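Local coordinates for protein tudor (Drosophila melanogaster, PDB 3NTK) that probably works in piRNA-guided transposon repression, recognising methylated arginines of the Piwi protein Aubergine, and is required for germ-cell formation, at residues Asp131-Glu136 against Leu155-Lys160. Sequence-based numbering, arbitrary orientation.
Sequences DTRFSE and LFYQSK
Tyr157 reaches across to the loop after helix 120-131 and meets Glu136 and Arg133 with its phenol end. Its OH donates to Glu136, the modelled distance from Tyr157 OH to Glu136 OE1 being 2.3 Å, too short for its exact length to be trusted. Glu136 OE1 lies at the ring edge, near its plane, with the carboxylate turned 24° from it; a carboxylate is a natural acceptor for a phenol. Arg133 comes alongside with CD and NE: Arg133 CD lies 3.3 Å from Tyr157 OH, and the hydroxyl stands at the edge of a guanidinium almost perpendicular to the ring (89°). Arginine fits because its CD methylene packs against the phenol end while NH1 continues to the carbonyl oxygen of Phe129, whose ring the guanidinium meets in a cation-pi contact. An alanine in place of Arg133 would probably leave that carbonyl without this donor and the ring without its cation, and open a gap beside the tyrosine hydroxyl. With chi1 at -177° the Tyr157 ring swings opposite the backbone N and extends toward the loop; tyrosine suits the place by joining a ring that packs on Phe129 (edge-to-face) and Phe138 to a hydroxyl that reaches the acid. Behind these groups, a type I turn from Arg133 to Glu136 brings both residues to the tyrosine, and a type I' turn from Tyr157 to Lys160 is the tight two-residue connection of a beta hairpin in the OB-fold part of this extended Tudor domain.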
loop_
_atom_site.group_PDB
_atom_site.type_symbol
_atom_site.label_atom_id
_atom_site.label_comp_id
_atom_site.label_asym_id
_atom_site.label_seq_id
_atom_site.Cartn_x
_atom_site.Cartn_y
_atom_site.Cartn_z
ATOM N N ASP A 131 12.220 -8.190 3.406
ATOM C CA ASP A 131 11.653 -9.358 2.739
ATOM C C ASP A 131 11.506 -10.542 3.685
ATOM O O ASP A 131 10.624 -11.378 3.508
ATOM C CB ASP A 131 12.515 -9.774 1.542
ATOM C CG ASP A 131 12.450 -8.779 0.396
ATOM O OD1 ASP A 131 11.338 -8.308 0.072
ATOM O OD2 ASP A 131 13.509 -8.477 -0.192
ATOM N N THR A 132 12.372 -10.604 4.689
ATOM C CA THR A 132 12.357 -11.688 5.663
ATOM C C THR A 132 11.317 -11.475 6.762
ATOM O O THR A 132 10.919 -12.421 7.443
ATOM C CB THR A 132 13.746 -11.835 6.326
ATOM O OG1 THR A 132 14.718 -12.157 5.325
ATOM C CG2 THR A 132 13.732 -12.927 7.381
ATOM N N ARG A 133 10.869 -10.233 6.922
ATOM C CA ARG A 133 9.911 -9.898 7.971
ATOM C C ARG A 133 8.683 -9.154 7.447
ATOM O O ARG A 133 8.117 -8.317 8.148
ATOM C CB ARG A 133 10.618 -9.042 9.026
ATOM C CG ARG A 133 11.948 -9.622 9.499
ATOM C CD ARG A 133 12.732 -8.628 10.344
ATOM N NE ARG A 133 13.973 -9.195 10.874
ATOM C CZ ARG A 133 14.996 -9.611 10.129
ATOM N NH1 ARG A 133 14.941 -9.528 8.806
ATOM N NH2 ARG A 133 16.077 -10.113 10.711
ATOM N N PHE A 134 8.259 -9.472 6.228
ATOM C CA PHE A 134 7.116 -8.797 5.623
ATOM C C PHE A 134 5.850 -8.724 6.470
ATOM O O PHE A 134 5.125 -7.733 6.414
ATOM C CB PHE A 134 6.775 -9.426 4.267
ATOM C CG PHE A 134 7.117 -8.548 3.091
ATOM C CD1 PHE A 134 6.755 -7.202 3.083
ATOM C CD2 PHE A 134 7.794 -9.064 1.990
ATOM C CE1 PHE A 134 7.060 -6.383 1.998
ATOM C CE2 PHE A 134 8.104 -8.252 0.898
ATOM C CZ PHE A 134 7.735 -6.907 0.905
ATOM N N SER A 135 5.579 -9.759 7.256
ATOM C CA SER A 135 4.377 -9.764 8.082
ATOM C C SER A 135 4.598 -9.184 9.475
ATOM O O SER A 135 3.651 -9.039 10.251
ATOM C CB SER A 135 3.833 -11.192 8.204
ATOM O OG SER A 135 4.799 -12.052 8.782
ATOM N N GLU A 136 5.843 -8.843 9.790
ATOM C CA GLU A 136 6.156 -8.303 11.105
ATOM C C GLU A 136 5.825 -6.824 11.243
ATOM O O GLU A 136 5.725 -6.097 10.255
ATOM C CB GLU A 136 7.633 -8.521 11.433
ATOM C CG GLU A 136 8.102 -9.950 11.230
ATOM C CD GLU A 136 9.255 -10.311 12.138
ATOM O OE1 GLU A 136 10.183 -9.490 12.274
ATOM O OE2 GLU A 136 9.238 -11.420 12.713
ATOM N N LEU A 155 12.231 5.046 10.082
ATOM C CA LEU A 155 11.804 3.678 10.341
ATOM C C LEU A 155 12.428 3.053 11.586
ATOM O O LEU A 155 13.613 3.246 11.874
ATOM C CB LEU A 155 12.119 2.816 9.113
ATOM C CG LEU A 155 11.668 1.353 9.088
ATOM C CD1 LEU A 155 10.154 1.279 9.086
ATOM C CD2 LEU A 155 12.242 0.668 7.852
ATOM N N PHE A 156 11.611 2.301 12.316
ATOM C CA PHE A 156 12.056 1.622 13.526
ATOM C C PHE A 156 11.611 0.168 13.519
ATOM O O PHE A 156 10.623 -0.198 12.877
ATOM C CB PHE A 156 11.495 2.306 14.775
ATOM C CG PHE A 156 11.900 3.747 14.915
ATOM C CD1 PHE A 156 11.365 4.718 14.075
ATOM C CD2 PHE A 156 12.833 4.130 15.874
ATOM C CE1 PHE A 156 11.756 6.052 14.184
ATOM C CE2 PHE A 156 13.231 5.463 15.992
ATOM C CZ PHE A 156 12.691 6.425 15.145
ATOM N N TYR A 157 12.352 -0.664 14.239
ATOM C CA TYR A 157 12.027 -2.077 14.344
ATOM C C TYR A 157 12.212 -2.424 15.817
ATOM O O TYR A 157 13.292 -2.235 16.373
ATOM C CB TYR A 157 12.959 -2.904 13.464
ATOM C CG TYR A 157 12.642 -4.376 13.473
ATOM C CD1 TYR A 157 11.382 -4.845 13.098
ATOM C CD2 TYR A 157 13.603 -5.305 13.863
ATOM C CE1 TYR A 157 11.089 -6.208 13.112
ATOM C CE2 TYR A 157 13.324 -6.662 13.879
ATOM C CZ TYR A 157 12.071 -7.106 13.505
ATOM O OH TYR A 157 11.811 -8.451 13.526
ATOM N N GLN A 158 11.149 -2.917 16.446
ATOM C CA GLN A 158 11.182 -3.229 17.869
ATOM C C GLN A 158 11.452 -1.915 18.603
ATOM O O GLN A 158 12.129 -1.875 19.627
ATOM C CB GLN A 158 12.269 -4.259 18.175
ATOM C CG GLN A 158 11.960 -5.642 17.625
ATOM C CD GLN A 158 12.968 -6.680 18.068
ATOM O OE1 GLN A 158 13.289 -6.780 19.252
ATOM N NE2 GLN A 158 13.466 -7.470 17.122
ATOM N N SER A 159 10.910 -0.836 18.044
ATOM C CA SER A 159 11.043 0.508 18.601
ATOM C C SER A 159 12.465 1.067 18.628
ATOM O O SER A 159 12.751 2.007 19.372
ATOM C CB SER A 159 10.437 0.554 20.008
ATOM O OG SER A 159 9.039 0.314 19.950
ATOM N N LYS A 160 13.350 0.495 17.817
ATOM C CA LYS A 160 14.731 0.970 17.730
ATOM C C LYS A 160 15.002 1.430 16.297
ATOM O O LYS A 160 14.472 0.850 15.349
ATOM C CB LYS A 160 15.710 -0.149 18.090
ATOM C CG LYS A 160 15.537 -0.709 19.491
ATOM C CD LYS A 160 15.788 0.351 20.546
ATOM C CE LYS A 160 15.429 -0.165 21.931
ATOM N NZ LYS A 160 13.984 -0.529 22.007
#